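Local atomic coordinates of LPXTG-motif cell wall anchor domain protein (Mobiluncus mulieris, PDB entry 5U5O), a protein that probably contributes to bacterial adhesion as a giant cell-wall adhesin, this piece comprising two of its Ig-like domains, which carry internal covalent cross-links. Residues 1-6 with 147-152; 36-41 with 70-75; 42-47 with 124-129; 76-81 with 94-99. All coordinates share one frame; numbering follows the deposited sequence. Where two conformers were deposited one is given.

Contact 1: 1-6 with 147-152; sequences KKPGVG and EPVAKH
Two water molecules, rather than direct backbone bonds, join 1-6 to 147-152, where strand 4-10, at the border of one sheet of an Ig-like beta-sandwich, runs beside strand 150-178 of the other. The short strands 4-6 and 150-152 are nearly parallel, 19° apart. One water donates to P3 O and V149 O, 2.8 Å from each. The other donates to V5 O and K151 O at 2.9 Å each, so four carbonyls that face the seam are satisfied. Around the bridges the side chains make apolar contacts. P3 CG meets V149 CG2 at 3.8 Å, the two side chains crossing at about a right angle, and A150 CB lies 3.8 Å from G4 CA. A classic beta bulge turns both V149 and A150 toward L126 of the adjacent strand 118-127. With chi1 at 65°, V5 CG1 lies between its own backbone N and carbonyl carbon and reaches A150 CB at 4.0 Å; V33 and L35 also touch this side chain. H152 has CG anti to the backbone N (chi1 -167°), which brings the imidazole back over the seam, and its edge meets the backbone near the ring plane, with CD2 3.6 Å from V5 O.

Contact 2: 36-41 with 70-75; sequences YNVEEG and VKVTAS
This is a loop-to-loop contact at one end of the sandwich, where the connection from strand 26-36 to strand 43-52 meets the chain leaving strand 64-71. The two chain directions are nearly perpendicular, 99° apart, and a single backbone hydrogen bond pins them: G41 N donates to V72 O at 2.8 Å, almost straight at 174°. The same oxygen also takes a CA-H contact, with E40 CA 3.5 Å from V72 O. V72 also points its side chain toward the loop. Its CG1 and CG2 both lie 3.9 Å from V38 CG2, the two valines crossing at about a right angle against Y44 and Y95. E40 runs out extended beyond CG and lays its carboxylate beside A74; OE2 is 3.9 Å from A74 CB and hydrogen-bonds Y95 OH, whereas OE1 accepts from a water that in turn accepts from A74 N. The extended K71 chain passes G41, with CE 3.4 Å from G41 O, and a second water donates to that oxygen and makes a weak bond to K71 NZ. Crossover loops that carry the chain between the two facing sheets and close off the end of the hydrophobic core are characteristic of Ig-like beta-sandwiches.

Contact 3: 42-47 with 124-129; sequences KTYAIA and EQLWAE
Strands 43-47 and 124-127 run antiparallel, 160° apart, with A45-W127 and A47-Q125 as hydrogen-bonded pairs and I46-L126 as the non-hydrogen-bonded pair between them. Four backbone bonds of 2.8 to 3.0 Å link A45 N to W127 O, W127 N to A45 O, A47 N to Q125 O and Q125 N to A47 O. On the face that carries I46, L126 CD1 is the hub: it lies 3.6 Å from I46 CG2 and 3.7 Å from Y44 CB. Y44 OH reaches past it to hydrogen-bond E39 N. This face looks into the core of the Ig-like sandwich, where V70 and T97 also touch I46. The other face bears A45 and W127, whose CB atoms are 4.0 Å apart. E124 bends at chi2 so that OE2 lies 3.2 Å from A47 O, two acceptors that do not bond. With CG anti to the backbone N (chi1 -166°) and the chain extended, E129 reaches across to T43, and its OE1 accepts from T43 N at 2.9 Å, nearly straight at 172°, on the anti side of the carboxylate but tilted out of its plane. A water 2.9 Å from K42 NZ links it to E129 O.

Contact 4: 76-81 with 94-99; sequences MAKPAT and VYETEM
A short edge strand, about residues 77-78 and weakly bonded, lies antiparallel on strand 94-104 at the border of one sheet of the Ig-like sandwich. Two backbone bonds anchor it: E96 N donates to M76 O at 2.9 Å and K78 N to V94 O at 3.0 Å. Both donors stand well off the carbonyl planes, tilted by 33° and 35°. Between these bonds A77 and Y95 form a non-hydrogen-bonded pair, and A77 CB reaches Y95 CE2 at 4.2 Å at the outer part of the ring, while M76 CB packs against Y95 CB. The opposite face carries K78, whose side chain crosses that of E96 at about a right angle, CG 3.7 Å from E96 CB. K78 bends at chi2 and chi4, which turns NZ back to a weak bond with A77 O and to a water 2.6 Å from NZ; that water also donates to E96 O and, over a longer 3.3 Å, to M76 O. A second water donates to K78 O and accepts from V94 N, continuing the link where direct pairing stops. Farther on, A80 CB packs on V94 CG2 at 3.7 Å, just before T81 takes the N-cap position of helix 82-88. Although K78 and E96 bear opposite charges, K78 NZ stays 5.5 Å from E96 OE2, and the salt bridge of E96 is made instead through OE1 to R34. Any attraction between K78 and E96 is therefore probably modest, and the edge strand is held mainly by its backbone bonds, the waters and contacts between aliphatic carbons.

Overall arrangement
All four contacts lie toward one end of the T-Q ester bond domain, the N-terminal of the two domains here, with centres 8 to 14 Å apart. Contact 3 belongs to one sheet and contact 4 to the other; contact 1 runs along the seam between the sheets, and contact 2 ties the crossover loops at their end. Contact 1, formed by the start of the domain and the strand leading onward to the second domain, encloses the other three along the chain. Contacts 2 and 3 alternate their segments, whereas contact 4 follows contact 2 and falls between the segments of contact 3. Contacts 3 and 4 pair strands within each sheet, while contacts 1 and 2 link elements of the two sheets.

Contact 1: 1-6 with 147-152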
# COMPACT_ATOMS: atom_id res chain seq x y z
N LYS A 1 -5.34 40.00 12.12
CA LYS A 1 -4.51 38.76 12.29
C LYS A 1 -5.04 37.86 13.41
O LYS A 1 -5.28 38.31 14.54
CB LYS A 1 -3.03 39.09 12.53
CG LYS A 1 -2.33 39.65 11.30
CD LYS A 1 -0.85 39.90 11.54
CE LYS A 1 -0.30 40.98 10.61
NZ LYS A 1 -0.76 40.86 9.20
N LYS A 2 -5.26 36.60 13.05
CA LYS A 2 -5.75 35.55 13.93
C LYS A 2 -4.78 34.38 13.77
O LYS A 2 -4.19 34.22 12.70
CB LYS A 2 -7.12 35.05 13.45
CG LYS A 2 -8.20 36.09 13.41
CD LYS A 2 -8.62 36.42 14.81
CE LYS A 2 -9.55 37.62 14.80
NZ LYS A 2 -10.87 37.29 14.19
N PRO A 3 -4.62 33.56 14.82
CA PRO A 3 -3.72 32.41 14.69
C PRO A 3 -4.25 31.39 13.70
O PRO A 3 -5.45 31.18 13.56
CB PRO A 3 -3.65 31.89 16.11
CG PRO A 3 -4.89 32.32 16.77
CD PRO A 3 -5.22 33.64 16.16
N GLY A 4 -3.30 30.69 13.07
CA GLY A 4 -3.60 29.59 12.14
C GLY A 4 -2.65 28.41 12.39
O GLY A 4 -1.68 28.55 13.13
N VAL A 5 -2.96 27.28 11.78
CA VAL A 5 -2.10 26.09 11.90
C VAL A 5 -2.06 25.39 10.56
O VAL A 5 -3.03 25.28 9.84
CB VAL A 5 -2.56 25.19 13.09
CG1 VAL A 5 -3.93 24.59 12.88
CG2 VAL A 5 -1.54 24.08 13.35
N GLY A 6 -0.87 24.87 10.26
CA GLY A 6 -0.64 24.02 9.09
C GLY A 6 0.33 22.90 9.46
O GLY A 6 0.92 22.91 10.55
N GLU A 147 -13.53 25.20 21.85
CA GLU A 147 -13.05 24.66 20.58
C GLU A 147 -11.64 25.18 20.30
O GLU A 147 -11.23 26.19 20.86
CB GLU A 147 -14.00 25.08 19.46
CG GLU A 147 -15.36 24.41 19.55
CD GLU A 147 -16.26 24.72 18.36
OE1 GLU A 147 -16.01 25.70 17.64
OE2 GLU A 147 -17.25 23.97 18.16
N PRO A 148 -10.90 24.49 19.41
CA PRO A 148 -9.62 25.05 18.99
C PRO A 148 -9.82 26.39 18.27
O PRO A 148 -10.87 26.60 17.64
CB PRO A 148 -9.06 24.02 18.01
CG PRO A 148 -10.18 23.11 17.66
CD PRO A 148 -11.23 23.23 18.72
N VAL A 149 -8.83 27.25 18.39
CA VAL A 149 -8.86 28.52 17.65
C VAL A 149 -8.51 28.36 16.18
O VAL A 149 -8.83 29.25 15.38
CB VAL A 149 -7.99 29.63 18.28
CG1 VAL A 149 -8.54 30.00 19.65
CG2 VAL A 149 -6.51 29.24 18.38
N ALA A 150 -7.87 27.25 15.81
CA ALA A 150 -7.60 26.97 14.41
C ALA A 150 -7.49 25.48 14.22
O ALA A 150 -7.06 24.76 15.13
CB ALA A 150 -6.32 27.64 13.97
N LYS A 151 -7.85 25.03 13.03
CA LYS A 151 -7.74 23.62 12.65
C LYS A 151 -7.19 23.53 11.25
O LYS A 151 -7.36 24.44 10.43
CB LYS A 151 -9.12 22.96 12.64
CG LYS A 151 -9.91 23.05 13.93
CD LYS A 151 -11.27 22.37 13.81
CE LYS A 151 -12.17 23.04 12.77
NZ LYS A 151 -13.58 22.57 12.86
N HIS A 152 -6.57 22.38 10.98
CA HIS A 152 -6.17 21.96 9.65
C HIS A 152 -6.67 20.53 9.48
O HIS A 152 -5.90 19.55 9.61
CB HIS A 152 -4.66 22.10 9.48
CG HIS A 152 -4.20 22.00 8.06
ND1 HIS A 152 -4.18 20.80 7.38
CD2 HIS A 152 -3.69 22.92 7.22
CE1 HIS A 152 -3.69 20.99 6.17
NE2 HIS A 152 -3.39 22.27 6.04
O HOH W 1 -7.77 31.84 15.02
O HOH W 2 -5.59 25.55 8.47

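Contact 2: 36-41 with 70-75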
# COMPACT_ATOMS: atom_id res chain seq x y z
N TYR A 36 0.85 29.91 12.64
CA TYR A 36 0.77 31.18 11.87
C TYR A 36 0.23 32.31 12.73
O TYR A 36 -0.83 32.14 13.31
CB TYR A 36 -0.13 31.00 10.65
CG TYR A 36 0.23 29.82 9.79
CD1 TYR A 36 1.52 29.67 9.31
CD2 TYR A 36 -0.71 28.88 9.47
CE1 TYR A 36 1.87 28.60 8.52
CE2 TYR A 36 -0.37 27.76 8.69
CZ TYR A 36 0.92 27.67 8.21
OH TYR A 36 1.28 26.56 7.43
N ASN A 37 1.04 33.35 12.88
CA ASN A 37 0.56 34.59 13.55
C ASN A 37 0.10 34.32 14.97
O ASN A 37 -0.87 34.92 15.46
CB ASN A 37 -0.51 35.32 12.71
CG ASN A 37 0.08 35.92 11.48
OD1 ASN A 37 1.27 36.21 11.41
ND2 ASN A 37 -0.77 36.22 10.51
N VAL A 38 0.86 33.47 15.67
CA VAL A 38 0.69 33.21 17.08
C VAL A 38 1.54 34.19 17.86
O VAL A 38 2.41 34.86 17.31
CB VAL A 38 1.07 31.74 17.44
CG1 VAL A 38 -0.04 30.81 17.00
CG2 VAL A 38 2.41 31.30 16.85
N GLU A 39 1.31 34.25 19.16
CA GLU A 39 1.94 35.24 20.01
C GLU A 39 3.12 34.62 20.77
O GLU A 39 2.95 33.67 21.54
CB GLU A 39 0.92 35.80 21.01
CG GLU A 39 1.49 36.89 21.90
CD GLU A 39 0.41 37.56 22.76
OE1 GLU A 39 -0.68 37.91 22.24
OE2 GLU A 39 0.67 37.75 23.96
N GLU A 40 4.29 35.23 20.62
CA GLU A 40 5.47 34.82 21.39
C GLU A 40 5.19 35.01 22.87
O GLU A 40 4.63 36.03 23.29
CB GLU A 40 6.71 35.62 20.97
CG GLU A 40 7.16 35.33 19.55
CD GLU A 40 8.36 36.13 19.09
OE1 GLU A 40 9.04 36.79 19.90
OE2 GLU A 40 8.63 36.11 17.88
N GLY A 41 5.56 34.00 23.66
CA GLY A 41 5.33 33.98 25.09
C GLY A 41 4.06 33.31 25.56
O GLY A 41 3.91 33.05 26.75
N VAL A 70 2.99 23.95 23.67
CA VAL A 70 4.08 24.67 23.02
C VAL A 70 4.08 26.12 23.49
O VAL A 70 3.08 26.82 23.33
CB VAL A 70 3.92 24.70 21.49
CG1 VAL A 70 5.00 25.56 20.85
CG2 VAL A 70 3.93 23.30 20.91
N LYS A 71 5.19 26.58 24.05
CA LYS A 71 5.37 27.98 24.41
C LYS A 71 6.12 28.61 23.27
O LYS A 71 7.27 28.32 23.00
CB LYS A 71 6.10 28.15 25.73
CG LYS A 71 6.05 29.61 26.19
CD LYS A 71 6.61 29.79 27.59
CE LYS A 71 6.45 31.23 28.04
NZ LYS A 71 6.92 31.40 29.43
N VAL A 72 5.43 29.51 22.56
CA VAL A 72 5.99 30.04 21.33
C VAL A 72 7.12 31.00 21.63
O VAL A 72 7.00 31.86 22.53
CB VAL A 72 4.89 30.72 20.51
CG1 VAL A 72 5.45 31.42 19.29
CG2 VAL A 72 3.87 29.66 20.11
N THR A 73 8.23 30.87 20.90
CA THR A 73 9.39 31.73 21.07
C THR A 73 10.05 32.04 19.72
O THR A 73 9.86 31.32 18.75
CB THR A 73 10.39 31.09 22.06
OG1 THR A 73 11.38 32.06 22.42
CG2 THR A 73 11.04 29.85 21.46
N ALA A 74 10.78 33.15 19.67
CA ALA A 74 11.42 33.62 18.44
C ALA A 74 12.31 32.59 17.76
O ALA A 74 12.36 32.53 16.55
CB ALA A 74 12.21 34.90 18.71
N SER A 75 13.00 31.76 18.54
CA SER A 75 13.88 30.75 17.95
C SER A 75 13.14 29.71 17.10
O SER A 75 13.76 29.02 16.31
CB SER A 75 14.68 30.02 19.03
OG SER A 75 13.80 29.24 19.80
O HOH W 3 10.45 35.09 21.80
O HOH W 4 5.55 34.20 28.78

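Contact 3: 42-47 with 124-129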
# COMPACT_ATOMS: atom_id res chain seq x y z
N LYS A 42 3.11 33.07 24.66
CA LYS A 42 1.91 32.32 25.02
C LYS A 42 2.15 30.82 24.86
O LYS A 42 2.92 30.39 23.99
CB LYS A 42 0.70 32.78 24.19
CG LYS A 42 0.29 34.23 24.49
CD LYS A 42 -1.16 34.58 24.17
CE LYS A 42 -2.14 34.13 25.27
NZ LYS A 42 -3.56 34.42 24.94
N THR A 43 1.38 30.06 25.63
CA THR A 43 1.44 28.61 25.63
C THR A 43 0.16 28.05 25.03
O THR A 43 -0.90 28.15 25.61
CB THR A 43 1.65 28.03 27.03
OG1 THR A 43 2.88 28.54 27.55
CG2 THR A 43 1.71 26.48 26.98
N TYR A 44 0.31 27.42 23.87
CA TYR A 44 -0.78 26.81 23.13
C TYR A 44 -0.72 25.30 23.32
O TYR A 44 0.34 24.73 23.69
CB TYR A 44 -0.60 27.07 21.64
CG TYR A 44 -0.66 28.54 21.29
CD1 TYR A 44 0.44 29.36 21.44
CD2 TYR A 44 -1.81 29.10 20.74
CE1 TYR A 44 0.39 30.72 21.12
CE2 TYR A 44 -1.86 30.45 20.41
CZ TYR A 44 -0.76 31.25 20.59
OH TYR A 44 -0.76 32.61 20.31
N ALA A 45 -1.84 24.63 23.10
CA ALA A 45 -1.85 23.17 22.96
C ALA A 45 -2.08 22.86 21.50
O ALA A 45 -2.88 23.49 20.80
CB ALA A 45 -2.94 22.53 23.81
N ILE A 46 -1.36 21.84 21.03
CA ILE A 46 -1.53 21.30 19.69
C ILE A 46 -1.88 19.83 19.74
O ILE A 46 -1.38 19.09 20.62
CB ILE A 46 -0.30 21.57 18.77
CG1 ILE A 46 1.01 21.10 19.41
CG2 ILE A 46 -0.28 23.06 18.40
CD1 ILE A 46 2.17 21.14 18.44
N ALA A 47 -2.70 19.38 18.80
CA ALA A 47 -3.03 17.94 18.69
C ALA A 47 -3.00 17.56 17.25
O ALA A 47 -3.45 18.33 16.37
CB ALA A 47 -4.41 17.67 19.25
N GLU A 124 -4.75 18.48 12.29
CA GLU A 124 -4.10 19.20 13.40
C GLU A 124 -5.05 20.26 13.95
O GLU A 124 -5.83 20.87 13.19
CB GLU A 124 -2.82 19.90 12.95
CG GLU A 124 -1.89 20.32 14.08
CD GLU A 124 -1.05 19.16 14.62
OE1 GLU A 124 -0.97 18.10 13.97
OE2 GLU A 124 -0.50 19.32 15.73
N GLN A 125 -5.01 20.46 15.26
CA GLN A 125 -5.75 21.56 15.88
C GLN A 125 -4.84 22.34 16.81
O GLN A 125 -3.91 21.77 17.45
CB GLN A 125 -6.98 21.07 16.63
CG GLN A 125 -7.90 20.16 15.82
CD GLN A 125 -7.40 18.71 15.77
OE1 GLN A 125 -6.99 18.17 16.79
NE2 GLN A 125 -7.40 18.10 14.59
N LEU A 126 -5.15 23.64 16.91
CA LEU A 126 -4.42 24.57 17.75
C LEU A 126 -5.38 25.16 18.78
O LEU A 126 -6.40 25.74 18.38
CB LEU A 126 -3.84 25.69 16.89
CG LEU A 126 -3.11 26.84 17.58
CD1 LEU A 126 -1.84 26.35 18.25
CD2 LEU A 126 -2.83 27.99 16.61
N TRP A 127 -5.01 25.13 20.05
CA TRP A 127 -5.84 25.58 21.16
C TRP A 127 -5.11 26.74 21.85
O TRP A 127 -3.93 26.63 22.22
CB TRP A 127 -6.08 24.46 22.18
CG TRP A 127 -6.88 23.29 21.67
CD1 TRP A 127 -6.43 22.28 20.88
CD2 TRP A 127 -8.24 22.99 21.98
NE1 TRP A 127 -7.43 21.38 20.65
CE2 TRP A 127 -8.56 21.78 21.33
CE3 TRP A 127 -9.23 23.61 22.75
CZ2 TRP A 127 -9.82 21.19 21.40
CZ3 TRP A 127 -10.48 23.03 22.83
CH2 TRP A 127 -10.77 21.82 22.15
N ALA A 128 -5.80 27.87 22.03
CA ALA A 128 -5.21 29.00 22.74
C ALA A 128 -5.07 28.73 24.24
O ALA A 128 -5.78 27.92 24.82
CB ALA A 128 -6.03 30.27 22.54
N GLU A 129 -4.14 29.45 24.84
CA GLU A 129 -3.89 29.37 26.27
C GLU A 129 -5.23 29.58 27.05
O GLU A 129 -6.04 30.43 26.69
CB GLU A 129 -2.85 30.42 26.66
CG GLU A 129 -2.25 30.23 28.04
CD GLU A 129 -1.18 31.25 28.37
OE1 GLU A 129 -0.30 31.53 27.53
OE2 GLU A 129 -1.22 31.78 29.51
O HOH W 5 -5.84 32.80 25.55
O HOH W 6 2.77 31.00 28.56

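Contact 4: 76-81 with 94-99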
# COMPACT_ATOMS: atom_id res chain seq x y z
N MET A 76 11.82 29.59 17.28
CA MET A 76 11.00 28.71 16.46
C MET A 76 10.64 29.26 15.08
O MET A 76 10.08 28.54 14.27
CB MET A 76 9.73 28.30 17.18
CG MET A 76 9.94 27.52 18.46
SD MET A 76 8.41 27.53 19.40
CE MET A 76 8.89 26.53 20.79
N ALA A 77 10.94 30.53 14.85
CA ALA A 77 10.52 31.18 13.63
C ALA A 77 11.21 30.56 12.41
O ALA A 77 12.40 30.27 12.44
CB ALA A 77 10.83 32.67 13.69
N LYS A 78 10.43 30.33 11.36
CA LYS A 78 10.95 29.85 10.09
C LYS A 78 10.37 30.65 8.94
O LYS A 78 9.27 31.20 9.05
CB LYS A 78 10.62 28.37 9.89
CG LYS A 78 11.18 27.43 10.95
CD LYS A 78 12.70 27.40 10.91
CE LYS A 78 13.28 26.58 12.05
NZ LYS A 78 13.23 27.21 13.41
N PRO A 79 11.09 30.76 7.82
CA PRO A 79 10.54 31.47 6.67
C PRO A 79 9.26 30.85 6.14
O PRO A 79 9.15 29.63 6.00
CB PRO A 79 11.64 31.38 5.62
CG PRO A 79 12.87 31.06 6.38
CD PRO A 79 12.42 30.19 7.51
N ALA A 80 8.29 31.71 5.83
CA ALA A 80 7.04 31.26 5.27
C ALA A 80 7.23 30.73 3.86
O ALA A 80 8.05 31.24 3.10
CB ALA A 80 6.04 32.39 5.26
N THR A 81 6.46 29.71 3.53
CA THR A 81 6.41 29.23 2.15
C THR A 81 5.52 30.15 1.33
O THR A 81 4.74 30.93 1.88
CB THR A 81 5.80 27.83 2.06
OG1 THR A 81 4.41 27.87 2.40
CG2 THR A 81 6.56 26.84 2.92
N VAL A 94 5.64 32.67 10.95
CA VAL A 94 5.55 31.19 11.03
C VAL A 94 6.51 30.66 12.08
O VAL A 94 7.66 31.05 12.08
CB VAL A 94 5.82 30.53 9.68
CG1 VAL A 94 5.56 29.03 9.76
CG2 VAL A 94 5.00 31.16 8.57
N TYR A 95 5.95 29.90 13.00
CA TYR A 95 6.73 29.24 14.04
C TYR A 95 6.55 27.73 13.90
O TYR A 95 5.43 27.24 13.82
CB TYR A 95 6.28 29.69 15.41
CG TYR A 95 6.42 31.18 15.61
CD1 TYR A 95 5.43 32.06 15.16
CD2 TYR A 95 7.54 31.72 16.22
CE1 TYR A 95 5.57 33.43 15.34
CE2 TYR A 95 7.66 33.10 16.41
CZ TYR A 95 6.67 33.94 15.95
OH TYR A 95 6.81 35.30 16.13
N GLU A 96 7.66 26.99 13.92
CA GLU A 96 7.64 25.56 13.62
C GLU A 96 7.98 24.71 14.83
O GLU A 96 8.87 25.04 15.60
CB GLU A 96 8.60 25.27 12.49
CG GLU A 96 8.53 23.85 11.96
CD GLU A 96 9.45 23.64 10.78
OE1 GLU A 96 9.05 23.91 9.64
OE2 GLU A 96 10.56 23.09 10.98
N THR A 97 7.20 23.65 15.00
CA THR A 97 7.54 22.60 15.96
C THR A 97 7.16 21.27 15.32
O THR A 97 6.85 21.23 14.14
CB THR A 97 6.84 22.85 17.31
OG1 THR A 97 7.32 21.90 18.27
CG2 THR A 97 5.33 22.77 17.20
N GLU A 98 7.27 20.17 16.07
CA GLU A 98 6.92 18.87 15.48
C GLU A 98 6.36 17.91 16.51
O GLU A 98 6.60 18.06 17.71
CB GLU A 98 8.12 18.24 14.79
CG GLU A 98 9.28 17.93 15.71
CD GLU A 98 10.47 17.38 14.95
OE1 GLU A 98 11.20 18.18 14.33
OE2 GLU A 98 10.67 16.15 14.98
N MET A 99 5.62 16.92 16.01
CA MET A 99 5.15 15.81 16.84
C MET A 99 5.22 14.53 16.00
O MET A 99 5.22 14.59 14.78
CB MET A 99 3.73 16.02 17.39
CG MET A 99 2.79 16.84 16.49
SD MET A 99 1.04 16.72 16.98
CE MET A 99 1.15 17.21 18.70
O HOH W 7 11.60 25.67 14.78
O HOH W 8 7.97 33.60 9.53